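Local coordinates for alkylhalidase CmlS (Streptomyces venezuelae, PDB 3I3L), which binds FAD covalently and acts as a flavin-dependent halogenase in the biosynthesis of the antibiotic chloramphenicol, at residues R261-A265 with D266-S270; Y300-E303 with V304-A307; D448-S451 with E452-N456; G39-L42 with H43-H47. One frame throughout, in Å; residues are numbered along the deposited sequence.

Contact 1 of 4, residues R261-A265 with D266-S270; sequences REQGA and DAFYS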
ATOM      1  N   ARG A 261      17.877 -19.742 -15.338  1.00 45.83           N
ATOM      2  CA  ARG A 261      19.075 -20.441 -14.866  1.00 47.49           C
ATOM      3  C   ARG A 261      19.763 -21.034 -16.074  1.00 48.41           C
ATOM      4  O   ARG A 261      20.954 -20.817 -16.314  1.00 47.81           O
ATOM      5  CB  ARG A 261      18.715 -21.582 -13.893  1.00 48.38           C
ATOM      6  CG  ARG A 261      19.234 -21.436 -12.456  1.00 51.45           C
ATOM      7  CD  ARG A 261      20.470 -22.306 -12.161  1.00 52.41           C
ATOM      8  NE  ARG A 261      20.127 -23.421 -11.278  1.00 52.04           N
ATOM      9  CZ  ARG A 261      20.831 -23.820 -10.208  1.00 54.71           C
ATOM     10  NH1 ARG A 261      21.960 -23.202  -9.866  1.00 59.05           N
ATOM     11  NH2 ARG A 261      20.403 -24.831  -9.445  1.00 49.61           N
ATOM     12  N   GLU A 262      18.976 -21.759 -16.848  1.00 49.41           N
ATOM     13  CA  GLU A 262      19.482 -22.526 -17.951  1.00 50.96           C
ATOM     14  C   GLU A 262      19.915 -21.631 -19.113  1.00 50.69           C
ATOM     15  O   GLU A 262      21.020 -21.805 -19.621  1.00 51.07           O
ATOM     16  CB  GLU A 262      18.389 -23.483 -18.436  1.00 52.08           C
ATOM     17  CG  GLU A 262      18.844 -24.925 -18.518  1.00 57.92           C
ATOM     18  CD  GLU A 262      18.212 -25.669 -19.688  1.00 63.37           C
ATOM     19  OE1 GLU A 262      17.139 -25.220 -20.189  1.00 63.44           O
ATOM     20  OE2 GLU A 262      18.795 -26.709 -20.094  1.00 65.27           O
ATOM     21  N   GLN A 263      19.068 -20.683 -19.526  1.00 48.77           N
ATOM     22  CA  GLN A 263      19.318 -19.966 -20.781  1.00 48.28           C
ATOM     23  C   GLN A 263      19.945 -18.576 -20.608  1.00 47.43           C
ATOM     24  O   GLN A 263      20.258 -17.902 -21.587  1.00 48.34           O
ATOM     25  CB  GLN A 263      18.040 -19.970 -21.650  1.00 48.84           C
ATOM     26  CG  GLN A 263      17.193 -18.663 -21.702  1.00 51.81           C
ATOM     27  CD  GLN A 263      15.840 -18.863 -22.444  1.00 56.12           C
ATOM     28  OE1 GLN A 263      15.208 -17.895 -22.916  1.00 54.45           O
ATOM     29  NE2 GLN A 263      15.391 -20.136 -22.535  1.00 56.58           N
ATOM     30  N   GLY A 264      20.133 -18.149 -19.353  1.00 46.32           N
ATOM     31  CA  GLY A 264      20.673 -16.803 -19.045  1.00 44.19           C
ATOM     32  C   GLY A 264      19.617 -15.694 -19.062  1.00 42.73           C
ATOM     33  O   GLY A 264      18.719 -15.687 -19.914  1.00 42.00           O
ATOM     34  N   ALA A 265      19.739 -14.749 -18.127  1.00 41.98           N
ATOM     35  CA  ALA A 265      18.737 -13.677 -17.940  1.00 41.13           C
ATOM     36  C   ALA A 265      18.554 -12.814 -19.209  1.00 40.82           C
ATOM     37  O   ALA A 265      17.436 -12.369 -19.521  1.00 39.35           O
ATOM     38  CB  ALA A 265      19.110 -12.794 -16.708  1.00 39.75           C
ATOM     39  N   ASP A 266      19.635 -12.613 -19.958  1.00 41.30           N
ATOM     40  CA  ASP A 266      19.607 -11.724 -21.147  1.00 41.74           C
ATOM     41  C   ASP A 266      18.732 -12.271 -22.232  1.00 41.56           C
ATOM     42  O   ASP A 266      17.891 -11.558 -22.764  1.00 41.30           O
ATOM     43  CB  ASP A 266      21.013 -11.498 -21.698  1.00 42.12           C
ATOM     44  CG  ASP A 266      21.890 -10.739 -20.734  1.00 45.23           C
ATOM     45  OD1 ASP A 266      21.749  -9.495 -20.636  1.00 46.79           O
ATOM     46  OD2 ASP A 266      22.713 -11.396 -20.061  1.00 51.02           O
ATOM     47  N   ALA A 267      18.911 -13.562 -22.531  1.00 41.28           N
ATOM     48  CA  ALA A 267      18.119 -14.236 -23.524  1.00 40.88           C
ATOM     49  C   ALA A 267      16.669 -14.361 -23.040  1.00 39.64           C
ATOM     50  O   ALA A 267      15.749 -14.105 -23.806  1.00 39.63           O
ATOM     51  CB  ALA A 267      18.740 -15.663 -23.841  1.00 42.25           C
ATOM     52  N   PHE A 268      16.467 -14.746 -21.773  1.00 38.59           N
ATOM     53  CA  PHE A 268      15.103 -14.811 -21.242  1.00 37.16           C
ATOM     54  C   PHE A 268      14.360 -13.457 -21.326  1.00 35.87           C
ATOM     55  O   PHE A 268      13.183 -13.394 -21.663  1.00 35.24           O
ATOM     56  CB  PHE A 268      15.069 -15.368 -19.811  1.00 36.48           C
ATOM     57  CG  PHE A 268      13.657 -15.533 -19.274  1.00 36.48           C
ATOM     58  CD1 PHE A 268      12.926 -16.682 -19.554  1.00 37.75           C
ATOM     59  CD2 PHE A 268      13.042 -14.508 -18.544  1.00 31.18           C
ATOM     60  CE1 PHE A 268      11.623 -16.839 -19.079  1.00 37.16           C
ATOM     61  CE2 PHE A 268      11.778 -14.626 -18.091  1.00 29.59           C
ATOM     62  CZ  PHE A 268      11.035 -15.796 -18.326  1.00 37.61           C
ATOM     63  N   TYR A 269      15.082 -12.385 -21.067  1.00 35.23           N
ATOM     64  CA  TYR A 269      14.498 -11.073 -20.997  1.00 36.15           C
ATOM     65  C   TYR A 269      13.980 -10.599 -22.341  1.00 37.03           C
ATOM     66  O   TYR A 269      12.804 -10.187 -22.478  1.00 36.77           O
ATOM     67  CB  TYR A 269      15.506 -10.078 -20.372  1.00 35.55           C
ATOM     68  CG  TYR A 269      15.009  -8.678 -20.275  1.00 35.85           C
ATOM     69  CD1 TYR A 269      14.009  -8.314 -19.348  1.00 37.74           C
ATOM     70  CD2 TYR A 269      15.505  -7.702 -21.119  1.00 39.85           C
ATOM     71  CE1 TYR A 269      13.530  -6.959 -19.272  1.00 32.24           C
ATOM     72  CE2 TYR A 269      15.065  -6.368 -21.050  1.00 37.14           C
ATOM     73  CZ  TYR A 269      14.073  -6.010 -20.117  1.00 37.60           C
ATOM     74  OH  TYR A 269      13.637  -4.693 -20.074  1.00 34.01           O
ATOM     75  N   SER A 270      14.841 -10.649 -23.350  1.00 38.71           N
ATOM     76  CA  SER A 270      14.468 -10.222 -24.713  1.00 40.71           C
ATOM     77  C   SER A 270      13.389 -11.109 -25.344  1.00 39.78           C
ATOM     78  O   SER A 270      12.443 -10.578 -25.937  1.00 39.88           O
ATOM     79  CB  SER A 270      15.691 -10.211 -25.634  1.00 41.80           C
ATOM     80  OG  SER A 270      16.730  -9.487 -24.990  1.00 47.92           O
TER

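Contact 2 of 4, residues Y300-E303 with V304-A307; sequences YDTE and VFSA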
ATOM      1  N   TYR A 300       4.468 -12.398   1.023  1.00 21.70           N
ATOM      2  CA  TYR A 300       4.444 -13.068   2.338  1.00 20.41           C
ATOM      3  C   TYR A 300       4.030 -12.025   3.378  1.00 22.83           C
ATOM      4  O   TYR A 300       4.261 -10.814   3.185  1.00 23.48           O
ATOM      5  CB  TYR A 300       5.855 -13.546   2.724  1.00 22.02           C
ATOM      6  CG  TYR A 300       6.941 -12.465   2.668  1.00 19.64           C
ATOM      7  CD1 TYR A 300       7.084 -11.523   3.705  1.00 20.42           C
ATOM      8  CD2 TYR A 300       7.789 -12.349   1.553  1.00 22.54           C
ATOM      9  CE1 TYR A 300       8.094 -10.578   3.679  1.00 18.94           C
ATOM     10  CE2 TYR A 300       8.809 -11.376   1.488  1.00 19.76           C
ATOM     11  CZ  TYR A 300       8.940 -10.489   2.555  1.00 25.84           C
ATOM     12  OH  TYR A 300       9.894  -9.530   2.460  1.00 26.06           O
ATOM     13  N   ASP A 301       3.418 -12.466   4.477  1.00 23.48           N
ATOM     14  CA  ASP A 301       3.351 -11.592   5.655  1.00 26.54           C
ATOM     15  C   ASP A 301       4.062 -12.257   6.804  1.00 25.96           C
ATOM     16  O   ASP A 301       4.981 -13.075   6.557  1.00 27.11           O
ATOM     17  CB  ASP A 301       1.867 -11.181   5.985  1.00 25.38           C
ATOM     18  CG  ASP A 301       0.979 -12.369   6.247  1.00 29.78           C
ATOM     19  OD1 ASP A 301       1.390 -13.522   5.947  1.00 27.90           O
ATOM     20  OD2 ASP A 301      -0.148 -12.156   6.728  1.00 32.42           O
ATOM     21  N   THR A 302       3.662 -11.933   8.054  1.00 27.62           N
ATOM     22  CA  THR A 302       4.361 -12.469   9.263  1.00 27.74           C
ATOM     23  C   THR A 302       3.266 -12.868  10.209  1.00 27.81           C
ATOM     24  O   THR A 302       2.219 -12.263  10.227  1.00 24.59           O
ATOM     25  CB  THR A 302       5.088 -11.403  10.127  1.00 29.52           C
ATOM     26  OG1 THR A 302       5.483 -10.243   9.355  1.00 39.54           O
ATOM     27  CG2 THR A 302       6.177 -11.961  10.827  1.00 23.01           C
ATOM     28  N   GLU A 303       3.557 -13.836  11.057  1.00 27.58           N
ATOM     29  CA  GLU A 303       2.683 -14.144  12.159  1.00 31.14           C
ATOM     30  C   GLU A 303       2.681 -12.969  13.141  1.00 30.29           C
ATOM     31  O   GLU A 303       1.660 -12.708  13.774  1.00 30.60           O
ATOM     32  CB  GLU A 303       3.197 -15.410  12.854  1.00 31.14           C
ATOM     33  CG  GLU A 303       2.298 -15.995  13.867  1.00 37.85           C
ATOM     34  CD  GLU A 303       2.772 -17.390  14.394  1.00 48.44           C
ATOM     35  OE1 GLU A 303       3.900 -17.866  14.058  1.00 44.79           O
ATOM     36  OE2 GLU A 303       1.964 -18.028  15.128  1.00 54.46           O
ATOM     37  N   VAL A 304       3.818 -12.275  13.256  1.00 28.59           N
ATOM     38  CA  VAL A 304       4.036 -11.215  14.266  1.00 28.09           C
ATOM     39  C   VAL A 304       4.646  -9.960  13.622  1.00 24.36           C
ATOM     40  O   VAL A 304       5.760  -9.989  13.159  1.00 25.17           O
ATOM     41  CB  VAL A 304       4.946 -11.730  15.458  1.00 29.68           C
ATOM     42  CG1 VAL A 304       4.999 -10.723  16.651  1.00 30.56           C
ATOM     43  CG2 VAL A 304       4.410 -13.094  16.029  1.00 31.55           C
ATOM     44  N   PHE A 305       3.906  -8.855  13.594  1.00 21.10           N
ATOM     45  CA  PHE A 305       4.463  -7.619  13.003  1.00 21.66           C
ATOM     46  C   PHE A 305       5.268  -6.858  14.080  1.00 21.27           C
ATOM     47  O   PHE A 305       6.162  -6.107  13.747  1.00 23.51           O
ATOM     48  CB  PHE A 305       3.344  -6.726  12.449  1.00 18.10           C
ATOM     49  CG  PHE A 305       2.667  -7.288  11.224  1.00 22.42           C
ATOM     50  CD1 PHE A 305       3.120  -6.949   9.965  1.00 21.78           C
ATOM     51  CD2 PHE A 305       1.621  -8.189  11.324  1.00 19.58           C
ATOM     52  CE1 PHE A 305       2.464  -7.460   8.824  1.00 23.74           C
ATOM     53  CE2 PHE A 305       1.019  -8.701  10.183  1.00 18.79           C
ATOM     54  CZ  PHE A 305       1.424  -8.353   8.974  1.00 20.97           C
ATOM     55  N   SER A 306       4.974  -7.089  15.335  1.00 20.30           N
ATOM     56  CA  SER A 306       5.758  -6.483  16.423  1.00 21.45           C
ATOM     57  C   SER A 306       5.294  -7.157  17.745  1.00 22.11           C
ATOM     58  O   SER A 306       4.173  -7.627  17.861  1.00 22.88           O
ATOM     59  CB  SER A 306       5.448  -4.975  16.495  1.00 21.01           C
ATOM     60  OG  SER A 306       4.115  -4.753  17.008  1.00 19.40           O
ATOM     61  N   ALA A 307       6.176  -7.158  18.729  1.00 21.99           N
ATOM     62  CA  ALA A 307       5.891  -7.650  20.065  1.00 22.89           C
ATOM     63  C   ALA A 307       7.016  -7.121  20.968  1.00 23.90           C
ATOM     64  O   ALA A 307       8.083  -6.798  20.479  1.00 23.21           O
ATOM     65  CB  ALA A 307       5.926  -9.193  20.098  1.00 22.76           C
TER

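Contact 3 of 4, residues D448-S451 with E452-N456; sequences DDFS and EAELN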
ATOM      1  N   ASP A 448      -2.865   9.441 -27.220  1.00 47.30           N
ATOM      2  CA  ASP A 448      -2.668  10.743 -26.603  1.00 47.10           C
ATOM      3  C   ASP A 448      -3.946  11.578 -26.701  1.00 46.49           C
ATOM      4  O   ASP A 448      -4.028  12.692 -26.191  1.00 47.91           O
ATOM      5  CB  ASP A 448      -1.474  11.444 -27.228  1.00 46.63           C
ATOM      6  CG  ASP A 448      -0.638  12.189 -26.206  1.00 49.30           C
ATOM      7  OD1 ASP A 448      -1.135  12.397 -25.078  1.00 51.41           O
ATOM      8  OD2 ASP A 448       0.512  12.605 -26.536  1.00 51.96           O
ATOM      9  N   ASP A 449      -4.951  11.015 -27.341  1.00 47.41           N
ATOM     10  CA  ASP A 449      -6.312  11.553 -27.285  1.00 47.84           C
ATOM     11  C   ASP A 449      -6.848  11.584 -25.865  1.00 47.10           C
ATOM     12  O   ASP A 449      -7.753  12.374 -25.548  1.00 48.88           O
ATOM     13  CB  ASP A 449      -7.243  10.721 -28.165  1.00 48.59           C
ATOM     14  CG  ASP A 449      -7.218  11.162 -29.631  1.00 51.16           C
ATOM     15  OD1 ASP A 449      -6.519  12.144 -29.926  1.00 54.62           O
ATOM     16  OD2 ASP A 449      -7.906  10.539 -30.476  1.00 49.69           O
ATOM     17  N   PHE A 450      -6.299  10.718 -25.012  1.00 45.46           N
ATOM     18  CA  PHE A 450      -6.806  10.535 -23.644  1.00 42.30           C
ATOM     19  C   PHE A 450      -6.628  11.772 -22.789  1.00 42.42           C
ATOM     20  O   PHE A 450      -5.520  12.326 -22.702  1.00 40.45           O
ATOM     21  CB  PHE A 450      -6.077   9.377 -22.946  1.00 40.94           C
ATOM     22  CG  PHE A 450      -6.414   9.253 -21.502  1.00 37.71           C
ATOM     23  CD1 PHE A 450      -7.544   8.574 -21.102  1.00 36.16           C
ATOM     24  CD2 PHE A 450      -5.617   9.830 -20.550  1.00 37.72           C
ATOM     25  CE1 PHE A 450      -7.848   8.474 -19.806  1.00 36.40           C
ATOM     26  CE2 PHE A 450      -5.917   9.744 -19.233  1.00 39.23           C
ATOM     27  CZ  PHE A 450      -7.026   9.059 -18.844  1.00 38.26           C
ATOM     28  N   SER A 451      -7.716  12.179 -22.131  1.00 42.16           N
ATOM     29  CA  SER A 451      -7.652  13.168 -21.061  1.00 42.36           C
ATOM     30  C   SER A 451      -8.366  12.606 -19.837  1.00 40.34           C
ATOM     31  O   SER A 451      -9.309  11.868 -19.969  1.00 42.55           O
ATOM     32  CB  SER A 451      -8.298  14.491 -21.501  1.00 41.84           C
ATOM     33  OG  SER A 451      -9.613  14.241 -21.991  1.00 44.82           O
ATOM     34  N   GLU A 452      -7.934  12.980 -18.654  1.00 40.20           N
ATOM     35  CA  GLU A 452      -8.564  12.463 -17.433  1.00 40.96           C
ATOM     36  C   GLU A 452     -10.003  12.913 -17.289  1.00 39.69           C
ATOM     37  O   GLU A 452     -10.807  12.265 -16.615  1.00 38.66           O
ATOM     38  CB  GLU A 452      -7.728  12.802 -16.190  1.00 40.88           C
ATOM     39  CG  GLU A 452      -6.417  11.999 -16.158  1.00 44.78           C
ATOM     40  CD  GLU A 452      -5.678  12.104 -14.846  1.00 49.61           C
ATOM     41  OE1 GLU A 452      -6.315  12.490 -13.843  1.00 51.91           O
ATOM     42  OE2 GLU A 452      -4.461  11.789 -14.812  1.00 48.94           O
ATOM     43  N   ALA A 453     -10.337  14.021 -17.939  1.00 39.46           N
ATOM     44  CA  ALA A 453     -11.715  14.501 -17.918  1.00 37.77           C
ATOM     45  C   ALA A 453     -12.694  13.558 -18.642  1.00 37.12           C
ATOM     46  O   ALA A 453     -13.891  13.513 -18.301  1.00 37.48           O
ATOM     47  CB  ALA A 453     -11.782  15.931 -18.483  1.00 38.34           C
ATOM     48  N   GLU A 454     -12.203  12.778 -19.610  1.00 34.78           N
ATOM     49  CA  GLU A 454     -13.070  11.789 -20.269  1.00 32.94           C
ATOM     50  C   GLU A 454     -13.511  10.689 -19.273  1.00 33.65           C
ATOM     51  O   GLU A 454     -14.422   9.917 -19.548  1.00 32.70           O
ATOM     52  CB  GLU A 454     -12.367  11.188 -21.476  1.00 33.95           C
ATOM     53  CG  GLU A 454     -11.522   9.911 -21.156  1.00 37.89           C
ATOM     54  CD  GLU A 454     -10.672   9.467 -22.325  1.00 41.80           C
ATOM     55  OE1 GLU A 454     -10.595   8.230 -22.596  1.00 38.25           O
ATOM     56  OE2 GLU A 454     -10.062  10.350 -22.976  1.00 46.69           O
ATOM     57  N   LEU A 455     -12.892  10.651 -18.089  1.00 33.26           N
ATOM     58  CA  LEU A 455     -13.269   9.668 -17.060  1.00 33.95           C
ATOM     59  C   LEU A 455     -14.380  10.202 -16.172  1.00 33.73           C
ATOM     60  O   LEU A 455     -14.949   9.444 -15.384  1.00 32.51           O
ATOM     61  CB  LEU A 455     -12.049   9.339 -16.161  1.00 31.33           C
ATOM     62  CG  LEU A 455     -10.823   8.751 -16.872  1.00 31.36           C
ATOM     63  CD1 LEU A 455      -9.783   8.355 -15.804  1.00 29.59           C
ATOM     64  CD2 LEU A 455     -11.178   7.566 -17.758  1.00 27.86           C
ATOM     65  N   ASN A 456     -14.627  11.518 -16.230  1.00 33.75           N
ATOM     66  CA  ASN A 456     -15.580  12.140 -15.298  1.00 33.88           C
ATOM     67  C   ASN A 456     -16.990  11.598 -15.360  1.00 32.64           C
ATOM     68  O   ASN A 456     -17.660  11.551 -14.354  1.00 33.87           O
ATOM     69  CB  ASN A 456     -15.609  13.678 -15.419  1.00 34.48           C
ATOM     70  CG  ASN A 456     -14.391  14.306 -14.800  1.00 37.77           C
ATOM     71  OD1 ASN A 456     -13.966  15.437 -15.121  1.00 38.85           O
ATOM     72  ND2 ASN A 456     -13.788  13.564 -13.934  1.00 36.21           N
TER

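Contact 4 of 4, residues G39-L42 with H43-H47; sequences GLTL and HKLGH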
ATOM      1  N   GLY A  39      13.454   6.650  11.506  1.00 25.75           N
ATOM      2  CA  GLY A  39      14.405   7.441  12.286  1.00 27.11           C
ATOM      3  C   GLY A  39      14.028   8.920  12.328  1.00 27.99           C
ATOM      4  O   GLY A  39      13.973   9.502  13.408  1.00 27.48           O
ATOM      5  N   LEU A  40      13.715   9.495  11.175  1.00 27.11           N
ATOM      6  CA  LEU A  40      13.182  10.863  11.110  1.00 28.53           C
ATOM      7  C   LEU A  40      11.951  11.046  11.984  1.00 29.24           C
ATOM      8  O   LEU A  40      11.818  12.065  12.674  1.00 31.19           O
ATOM      9  CB  LEU A  40      12.810  11.249   9.670  1.00 27.42           C
ATOM     10  CG  LEU A  40      13.960  11.338   8.674  1.00 28.40           C
ATOM     11  CD1 LEU A  40      13.425  11.376   7.252  1.00 24.24           C
ATOM     12  CD2 LEU A  40      14.871  12.576   8.981  1.00 31.10           C
ATOM     13  N   THR A  41      11.032  10.086  11.978  1.00 27.48           N
ATOM     14  CA  THR A  41       9.817  10.262  12.785  1.00 26.16           C
ATOM     15  C   THR A  41      10.116  10.136  14.285  1.00 25.71           C
ATOM     16  O   THR A  41       9.618  10.920  15.066  1.00 27.10           O
ATOM     17  CB  THR A  41       8.692   9.282  12.342  1.00 25.65           C
ATOM     18  OG1 THR A  41       8.464   9.482  10.964  1.00 26.31           O
ATOM     19  CG2 THR A  41       7.385   9.520  13.100  1.00 17.82           C
ATOM     20  N   LEU A  42      10.920   9.130  14.670  1.00 25.58           N
ATOM     21  CA  LEU A  42      11.326   8.920  16.060  1.00 25.45           C
ATOM     22  C   LEU A  42      12.136  10.133  16.615  1.00 26.93           C
ATOM     23  O   LEU A  42      11.976  10.501  17.744  1.00 27.88           O
ATOM     24  CB  LEU A  42      12.204   7.675  16.189  1.00 24.48           C
ATOM     25  CG  LEU A  42      11.530   6.332  16.391  1.00 25.46           C
ATOM     26  CD1 LEU A  42      12.502   5.165  16.038  1.00 23.05           C
ATOM     27  CD2 LEU A  42      10.891   6.194  17.800  1.00 22.39           C
ATOM     28  N   HIS A  43      12.982  10.740  15.786  1.00 27.75           N
ATOM     29  CA  HIS A  43      13.720  11.952  16.165  1.00 29.50           C
ATOM     30  C   HIS A  43      12.774  13.144  16.413  1.00 30.94           C
ATOM     31  O   HIS A  43      12.855  13.789  17.451  1.00 31.73           O
ATOM     32  CB  HIS A  43      14.730  12.297  15.093  1.00 28.21           C
ATOM     33  CG  HIS A  43      15.278  13.677  15.220  1.00 34.68           C
ATOM     34  ND1 HIS A  43      16.420  13.961  15.964  1.00 31.84           N
ATOM     35  CD2 HIS A  43      14.870  14.850  14.674  1.00 33.96           C
ATOM     36  CE1 HIS A  43      16.665  15.254  15.889  1.00 31.99           C
ATOM     37  NE2 HIS A  43      15.742  15.818  15.115  1.00 37.11           N
ATOM     38  N   LYS A  44      11.839  13.388  15.495  1.00 30.24           N
ATOM     39  CA  LYS A  44      10.848  14.442  15.658  1.00 28.07           C
ATOM     40  C   LYS A  44      10.018  14.172  16.936  1.00 29.64           C
ATOM     41  O   LYS A  44       9.526  15.120  17.594  1.00 30.59           O
ATOM     42  CB  LYS A  44       9.927  14.457  14.423  1.00 28.97           C
ATOM     43  CG  LYS A  44       8.758  15.473  14.430  1.00 29.24           C
ATOM     44  CD  LYS A  44       8.033  15.428  13.089  1.00 26.97           C
ATOM     45  CE  LYS A  44       6.811  16.367  13.030  1.00 31.40           C
ATOM     46  NZ  LYS A  44       7.275  17.793  12.989  1.00 30.64           N
ATOM     47  N   LEU A  45       9.823  12.891  17.284  1.00 27.60           N
ATOM     48  CA  LEU A  45       9.082  12.574  18.504  1.00 25.17           C
ATOM     49  C   LEU A  45       9.971  12.637  19.775  1.00 25.26           C
ATOM     50  O   LEU A  45       9.505  12.373  20.875  1.00 21.95           O
ATOM     51  CB  LEU A  45       8.374  11.223  18.423  1.00 25.19           C
ATOM     52  CG  LEU A  45       7.295  11.083  17.347  1.00 29.52           C
ATOM     53  CD1 LEU A  45       6.870   9.615  17.226  1.00 25.30           C
ATOM     54  CD2 LEU A  45       6.073  11.990  17.667  1.00 26.77           C
ATOM     55  N   GLY A  46      11.247  12.971  19.582  1.00 25.84           N
ATOM     56  CA  GLY A  46      12.152  13.282  20.648  1.00 26.30           C
ATOM     57  C   GLY A  46      12.952  12.095  21.159  1.00 28.93           C
ATOM     58  O   GLY A  46      13.465  12.157  22.271  1.00 28.70           O
ATOM     59  N   HIS A  47      13.066  11.022  20.370  1.00 27.23           N
ATOM     60  CA  HIS A  47      13.783   9.847  20.797  1.00 25.71           C
ATOM     61  C   HIS A  47      15.155   9.823  20.248  1.00 25.23           C
ATOM     62  O   HIS A  47      15.500  10.613  19.386  1.00 25.13           O
ATOM     63  CB  HIS A  47      12.979   8.560  20.454  1.00 26.79           C
ATOM     64  CG  HIS A  47      11.624   8.535  21.089  1.00 24.06           C
ATOM     65  ND1 HIS A  47      11.364   7.873  22.270  1.00 21.73           N
ATOM     66  CD2 HIS A  47      10.458   9.112  20.719  1.00 21.76           C
ATOM     67  CE1 HIS A  47      10.099   8.059  22.620  1.00 20.34           C
ATOM     68  NE2 HIS A  47       9.523   8.801  21.693  1.00 23.17           N
TER

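Contact 1 of 4, residues R261-A265 with D266-S270
Gln263 lays its side chain along the first turn of the next helix, against the backbone of Phe268 and the methyl of Ala267. Its OE1 stops 3.5 Å from Phe268 CA, and nearer its own backbone Gln263 CG is 4.0 Å from Ala267 CB. The first torsion of Gln263, 103°, falls off the staggered positions, and the extended chain then brings OE1 up to the Phe268 backbone. Between the two helices the chain turns at Gly264, whose positive phi (83°) breaks the first helix and which is the N-cap of the second. Phe268 N meets Gly264 O at 3.1 Å, almost straight. One residue on, Tyr269 N reaches Ala265 O at 2.8 Å, more bent. Asp266 O is gripped twice, by Ser270 N and at 3.3 Å by Ser270 OG, from opposite faces of its plane. Ala265 and Tyr269 touch Val292 of strand 287-302, and Tyr269 OH bonds to Val248 O. The corner is mixed: backbone hydrogen bonds start the new helix, apolar groups and the tyrosine hydroxyl set it on the sheet, and the exposed Gln263 meets Phe268 by van der Waals contact, with no hydrogen bond across this turn.

Contact 2 of 4, residues Y300-E303 with V304-A307
Thr302 and Phe305 meet across the bend, the threonine hydroxyl lying over one face of the ring. Contacts to the ring come first. Thr302 OG1 sits 4.1 Å above its plane, displaced toward the rim beside CD1 and CE1. On the same side, nearer the other rim, Thr302 O is 3.8 Å from Phe305 CE2, and Asp301 CB comes obliquely to 4.1 Å from Phe305 CZ. The ring is brought back over the preceding strand because CG of Phe305 stands anti to its own carbonyl carbon (chi1 -69°). A second group of contacts is between methyls and backbone. Thr302 CG2 presses on Val304 O at 3.1 Å, and the threonine chi1 of -26° departs well from a staggered value. Val304 CG2 rests 3.4 Å from Glu303 C. Polar bonds do not link the two halves; they tie each half to its surroundings. Thr302 OG1 bonds to Ala317 O, while Phe305 N bonds to Asn360 OD1 of helix 352-382, whose Tyr363 stacks on the Phe305 ring. An alanine here, lacking the ring, is likely to leave Tyr363 without its stacking partner and a gap beside Thr302 and Asp301. The bend carries the chain from the end of the long strand 287-302 into edge strand 306-307, which pairs antiparallel with 310-312 in the parallel-rich FAD-binding sheet. This passage between the two sheets, shortly before the FAD-binding Asp315, fits the fold of flavin monooxygenase-like proteins.

Contact 3 of 4, residues D448-S451 with E452-N456
Phe450 and Glu454 form the tight part of this contact, the glutamate chain crossing the ring at about a right angle. Glu454 OE1 comes within 3.4 Å of Phe450 CD1, with the carboxylate and ring planes 58° apart. Leu455 CD2 meets the ring at its edge, 4.0 Å from Phe450 CE1, and Glu452 CG lies 3.8 Å from Phe450 CE2. His441 stacks on the same ring. The carboxylate folds back because CG of Glu454 stands between its backbone N and carbonyl carbon (chi1 90°). There Glu454 OE2 receives Ser451 N at 3.1 Å, from above the carboxylate plane, while Glu454 N returns a bond of 3.1 Å to Ser451 O. The pair is thus clasped both ways at the start of the 3-10 turn 452-454. Looser contacts lie on the outer side: Ser451 OG is 3.8 Å from Glu454 N, and the Ala453 methyl is exposed, touching little of 448-451. Away from Ser451, Glu454 OE1 forms a salt bridge with Arg443 NH1 and a hydrogen bond with Gln442 N. Partners at both oxygens are likely to favour the ionised carboxylate, so that one charge joins the turn to Gln442 and Arg443 while the carboxylate itself lies obliquely against the Phe450 ring.

Contact 4 of 4, residues G39-L42 with H43-H47
Leu42 and His47 are paired at the end of helix 33-44, their side chains crossing at about a right angle. Leu42 CD2 touches His47 CG at 4.1 Å, and Leu42 O lies at the imidazole edge, in the ring plane, 3.6 Å from His47 CD2. His47 CG stands anti to its carbonyl carbon (chi1 -59°), which sets the ring edge beside Leu42 O. That oxygen also receives His47 N at 2.9 Å. Beside this pair, Thr41 and Leu45 run side by side, with Thr41 CG2 at 4.2 Å from Leu45 CD1. In the next shell, Leu45 N closes the last helical turn on Thr41 O at 3.0 Å. Gly46 then leaves the helix with positive phi (92°), its N bonded to His43 O at 2.8 Å; with the His47 bond to Leu42 O this makes a Schellman motif. Farther out, His47 ND1 takes the amide of Ser24 and NE2 bonds to Asp343 OD1 of helix 327-347, while Leu42 packs on Val26 and Ile28 of strand 25-29. With a leucine in place of His47, Asp343 and the Ser24 amide would probably both be left without this partner. Such a C-terminal cap sends the chain from helix 33-44 into strand 48-52, completing the beta-alpha-beta unit of a Rossmann-type FAD-binding fold, whose glycine-rich turn probably lies at the other end of the helix, near FAD-binding Ala34.

How the contacts relate
Along the chain the order is contact 4, contact 1, contact 2 and contact 3, with no touching between any two. Contacts 2 and 4 are nearest, their centres about 23 Å apart, and both adjoin the six-stranded sheet: helix 33-44 links its strands 25-29 and 48-52, and contact 2 passes from the larger sheet into its edge strand 306-307. Contact 1 is about 35 Å from contact 2 between centres, yet helix 265-273 packs on strand 287-302, whose end enters contact 2. Contact 3 leads into helix 456-471, across the chain's centre from contact 2, about 42 Å between centres. The four are thus separate local turns, two beside the FAD-binding sheet, one on the larger sheet and one leading into the C-terminal part.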